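Local coordinates for protein geranyltranstransferase (Enterococcus faecalis, PDB 3P8L) that probably catalyses the condensation of isopentenyl diphosphate with geranyl diphosphate to give farnesyl diphosphate, with magnesium as cofactor, at residues D27-A30 and E31-N35; L178-V181 and H182-T186. One frame throughout, in Å; residues are numbered along the deposited sequence. Where two conformers were deposited one is given.

Contact 1 (D27-A30 and E31-N35); sequences DFIA and EYTEN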
loop_
_atom_site.group_PDB
_atom_site.type_symbol
_atom_site.label_atom_id
_atom_site.label_comp_id
_atom_site.label_asym_id
_atom_site.label_seq_id
_atom_site.Cartn_x
_atom_site.Cartn_y
_atom_site.Cartn_z
ATOM N N ASP A 27 -18.438 1.275 0.348
ATOM C CA ASP A 27 -18.773 1.028 -1.055
ATOM C C ASP A 27 -17.543 0.579 -1.800
ATOM O O ASP A 27 -17.647 -0.329 -2.596
ATOM C CB ASP A 27 -19.309 2.273 -1.785
ATOM C CG ASP A 27 -20.690 2.704 -1.296
ATOM O OD1 ASP A 27 -21.331 1.958 -0.552
ATOM O OD2 ASP A 27 -21.139 3.809 -1.650
ATOM N N PHE A 28 -16.398 1.231 -1.551
ATOM C CA PHE A 28 -15.165 0.873 -2.235
ATOM C C PHE A 28 -14.739 -0.556 -1.928
ATOM O O PHE A 28 -14.364 -1.281 -2.845
ATOM C CB PHE A 28 -13.995 1.842 -1.965
ATOM C CG PHE A 28 -12.820 1.574 -2.833
ATOM C CD1 PHE A 28 -11.711 0.884 -2.347
ATOM C CD2 PHE A 28 -12.845 1.945 -4.166
ATOM C CE1 PHE A 28 -10.645 0.594 -3.171
ATOM C CE2 PHE A 28 -11.769 1.663 -5.008
ATOM C CZ PHE A 28 -10.670 0.984 -4.504
ATOM N N ILE A 29 -14.831 -0.953 -0.661
ATOM C CA ILE A 29 -14.445 -2.311 -0.258
ATOM C C ILE A 29 -15.420 -3.348 -0.835
ATOM O O ILE A 29 -14.997 -4.368 -1.368
ATOM C CB ILE A 29 -14.283 -2.451 1.284
ATOM C CG1 ILE A 29 -12.869 -2.066 1.710
ATOM C CG2 ILE A 29 -14.478 -3.886 1.744
ATOM C CD1 ILE A 29 -12.683 -0.625 2.049
ATOM N N ALA A 30 -16.721 -3.068 -0.764
ATOM C CA ALA A 30 -17.744 -3.998 -1.275
ATOM C C ALA A 30 -17.648 -4.181 -2.790
ATOM O O ALA A 30 -17.821 -5.279 -3.294
ATOM C CB ALA A 30 -19.150 -3.521 -0.880
ATOM N N GLU A 31 -17.332 -3.108 -3.506
ATOM C CA GLU A 31 -17.319 -3.163 -4.956
ATOM C C GLU A 31 -15.981 -3.627 -5.565
ATOM O O GLU A 31 -15.985 -4.243 -6.609
ATOM C CB GLU A 31 -17.761 -1.821 -5.546
ATOM C CG GLU A 31 -19.258 -1.499 -5.298
ATOM C CD GLU A 31 -19.601 0.003 -5.384
ATOM O OE1 GLU A 31 -18.891 0.763 -6.081
ATOM O OE2 GLU A 31 -20.596 0.424 -4.753
ATOM N N TYR A 32 -14.848 -3.345 -4.921
ATOM C CA TYR A 32 -13.543 -3.654 -5.520
ATOM C C TYR A 32 -12.814 -4.778 -4.773
ATOM O O TYR A 32 -11.586 -4.802 -4.714
ATOM C CB TYR A 32 -12.656 -2.406 -5.575
ATOM C CG TYR A 32 -13.043 -1.378 -6.626
ATOM C CD1 TYR A 32 -14.204 -0.594 -6.490
ATOM C CD2 TYR A 32 -12.237 -1.173 -7.749
ATOM C CE1 TYR A 32 -14.557 0.337 -7.452
ATOM C CE2 TYR A 32 -12.586 -0.242 -8.725
ATOM C CZ TYR A 32 -13.738 0.510 -8.570
ATOM O OH TYR A 32 -14.064 1.439 -9.524
ATOM N N THR A 33 -13.573 -5.679 -4.169
ATOM C CA THR A 33 -12.990 -6.860 -3.530
ATOM C C THR A 33 -13.615 -8.134 -4.100
ATOM O O THR A 33 -14.836 -8.320 -4.013
ATOM C CB THR A 33 -13.155 -6.854 -1.989
ATOM O OG1 THR A 33 -12.710 -5.598 -1.438
ATOM C CG2 THR A 33 -12.346 -7.984 -1.393
ATOM N N GLU A 34 -12.779 -8.997 -4.682
ATOM C CA GLU A 34 -13.247 -10.256 -5.274
ATOM C C GLU A 34 -13.638 -11.291 -4.222
ATOM O O GLU A 34 -14.720 -11.866 -4.285
ATOM C CB GLU A 34 -12.195 -10.839 -6.233
ATOM C CG GLU A 34 -11.791 -9.890 -7.357
ATOM C CD GLU A 34 -12.979 -9.350 -8.155
ATOM O OE1 GLU A 34 -13.685 -10.161 -8.795
ATOM O OE2 GLU A 34 -13.198 -8.113 -8.139
ATOM N N ASN A 35 -12.766 -11.496 -3.237
ATOM C CA ASN A 35 -12.965 -12.547 -2.246
ATOM C C ASN A 35 -13.902 -12.067 -1.135
ATOM O O ASN A 35 -13.631 -11.049 -0.486
ATOM C CB ASN A 35 -11.606 -12.999 -1.689
ATOM C CG ASN A 35 -11.725 -14.141 -0.688
ATOM O OD1 ASN A 35 -12.021 -13.926 0.472
ATOM N ND2 ASN A 35 -11.454 -15.358 -1.141
HETATM O O HOH W 1 -11.447 -2.711 -2.449
#

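Contact 2 (L178-V181 and H182-T186); sequences LAAV and HEKKT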
loop_
_atom_site.group_PDB
_atom_site.type_symbol
_atom_site.label_atom_id
_atom_site.label_comp_id
_atom_site.label_asym_id
_atom_site.label_seq_id
_atom_site.Cartn_x
_atom_site.Cartn_y
_atom_site.Cartn_z
ATOM N N LEU A 178 11.971 9.542 21.530
ATOM C CA LEU A 178 10.525 9.386 21.689
ATOM C C LEU A 178 9.744 10.304 20.749
ATOM O O LEU A 178 8.815 9.852 20.071
ATOM C CB LEU A 178 10.100 9.635 23.143
ATOM C CG LEU A 178 8.613 9.485 23.507
ATOM C CD1 LEU A 178 8.141 8.030 23.449
ATOM C CD2 LEU A 178 8.338 10.060 24.884
ATOM N N ALA A 179 10.138 11.577 20.700
ATOM C CA ALA A 179 9.495 12.553 19.837
ATOM C C ALA A 179 9.626 12.182 18.367
ATOM O O ALA A 179 8.675 12.367 17.610
ATOM C CB ALA A 179 10.036 13.953 20.089
ATOM N N ALA A 180 10.789 11.644 17.984
ATOM C CA ALA A 180 11.045 11.195 16.612
ATOM C C ALA A 180 10.211 9.967 16.264
ATOM O O ALA A 180 9.728 9.849 15.140
ATOM C CB ALA A 180 12.523 10.902 16.389
ATOM N N VAL A 181 10.063 9.062 17.233
ATOM C CA VAL A 181 9.191 7.897 17.080
ATOM C C VAL A 181 7.731 8.333 16.891
ATOM O O VAL A 181 7.089 7.912 15.925
ATOM C CB VAL A 181 9.353 6.882 18.244
ATOM C CG1 VAL A 181 8.183 5.886 18.291
ATOM C CG2 VAL A 181 10.662 6.126 18.096
ATOM N N HIS A 182 7.235 9.201 17.781
ATOM C CA HIS A 182 5.847 9.682 17.708
ATOM C C HIS A 182 5.588 10.437 16.416
ATOM O O HIS A 182 4.531 10.286 15.816
ATOM C CB HIS A 182 5.474 10.562 18.910
ATOM C CG HIS A 182 5.267 9.798 20.185
ATOM N ND1 HIS A 182 5.134 8.425 20.224
ATOM C CD2 HIS A 182 5.137 10.223 21.466
ATOM C CE1 HIS A 182 4.948 8.036 21.474
ATOM N NE2 HIS A 182 4.944 9.108 22.247
ATOM N N GLU A 183 6.573 11.225 15.994
ATOM C CA GLU A 183 6.508 12.006 14.764
ATOM C C GLU A 183 6.321 11.147 13.516
ATOM O O GLU A 183 5.643 11.554 12.567
ATOM C CB GLU A 183 7.801 12.790 14.613
ATOM C CG GLU A 183 7.714 14.057 13.816
ATOM C CD GLU A 183 8.871 14.981 14.159
ATOM O OE1 GLU A 183 8.940 15.445 15.323
ATOM O OE2 GLU A 183 9.722 15.225 13.276
ATOM N N LYS A 184 6.957 9.981 13.490
ATOM C CA LYS A 184 6.815 9.102 12.324
ATOM C C LYS A 184 5.586 8.204 12.456
ATOM O O LYS A 184 4.816 8.079 11.512
ATOM C CB LYS A 184 8.088 8.288 12.061
ATOM C CG LYS A 184 9.258 9.124 11.523
ATOM C CD LYS A 184 10.488 8.267 11.215
ATOM C CE LYS A 184 11.259 7.859 12.477
ATOM N NZ LYS A 184 12.041 8.989 13.057
ATOM N N LYS A 185 5.380 7.636 13.639
ATOM C CA LYS A 185 4.304 6.664 13.870
ATOM C C LYS A 185 2.895 7.295 13.882
ATOM O O LYS A 185 1.936 6.691 13.400
ATOM C CB LYS A 185 4.562 5.934 15.186
ATOM C CG LYS A 185 3.657 4.749 15.499
ATOM C CD LYS A 185 3.667 4.477 16.999
ATOM C CE LYS A 185 3.271 3.047 17.352
ATOM N NZ LYS A 185 1.805 2.814 17.265
ATOM N N THR A 186 2.786 8.496 14.446
ATOM C CA THR A 186 1.511 9.185 14.631
ATOM C C THR A 186 1.474 10.511 13.859
ATOM O O THR A 186 0.502 10.807 13.174
ATOM C CB THR A 186 1.244 9.449 16.135
ATOM O OG1 THR A 186 1.273 8.210 16.853
ATOM C CG2 THR A 186 -0.101 10.152 16.375
#

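Contact 1 (D27-A30 and E31-N35)
Phe28 and Tyr32, one turn apart at the C-terminal end of helix 13-31, form an offset stack with ring centroids 4.6 Å apart and planes inclined by 18°. CE2 of Phe28 lies over one face of the Tyr32 ring, near its rim, and in return Tyr32 CB sits over a face of the Phe28 ring. With CG anti to the backbone N (chi1 -171°), the Phe28 ring is brought up to Tyr32. This is the tight side, and Gln130 of helix 114-133 packs against both side chains. The helix ends here: Tyr32 N still bonds to Phe28 O at 3.0 Å, but Tyr32 leaves the helical conformation. Thr33 then offers its hydroxyl instead of its amide, OG1 donating to Ile29 O at 2.6 Å, in the carbonyl plane on a lone pair. The exposed side is looser. There Asp27 and Glu31 run side by side with OD1 and OE2 4.5 Å apart, while OD2 of Asp27 is engaged in a salt bridge with Lys23. That lysine probably offsets the mutual repulsion of the two acids. Ring stacking and a threonine hydroxyl thus add to the backbone bonds of the last turn, while the acidic pair probably contributes little.

Contact 2 (L178-V181 and H182-T186)
A local, one-turn contact joins Leu178-Val181 to His182-Thr186 in a partly buried part of helix 175-200, between helices 158-167, 205-230 and 253-257 of the mainly helical fold. Regular i→i+4 backbone bonds support it, such as His182 N to Leu178 O and Lys185 N to Val181 O, both 2.9 Å; Lys184 N adds a weak second bond to Val181 O. The helix widens into a pi-type turn at 183-186. Ala180 O is gripped twice: by the amide of Lys184 and by its ammonium NZ, 3.2 Å away, which reaches it from the opposite face of the carbonyl plane and well above that plane. Bends at chi3 and chi4 (-77° and -74°) fold the lysine back onto its own helix. On the flank facing helix 253-257, Leu178 packs obliquely against the His182 ring. Its CG makes an off-centre CH-pi contact 4.3 Å from the centroid, and its CD1 comes 3.6 Å from NE2, a buried nitrogen with no partner in the model. Lys185 NZ forms a long, weak ion pair with Asp91 of the first aspartate-rich motif, while Thr186 OG1 bonds to Gln223. Such a Lys-Thr pair is characteristic of trans-prenyltransferases, consistent with a place beside the diphosphate-binding cleft.

Contact 1 and contact 2 lie on opposite sides of the chain's centre, their own centres 33 Å apart and their nearest atoms about 20 Å apart, so they do not touch within one subunit. Contact 1 belongs to the periphery, at the junction of helices 13-31 and 36-47, whereas the 182-186 end of contact 2 probably borders the active-site cleft. The dimer brings them together: Lys184 in contact 2 packs on Glu34 of the second subunit, a residue of that subunit's contact 1. Asn35 likewise bonds to Ser160 and Glu167 of the second subunit, placing the contact 1 loop at the dimer interface.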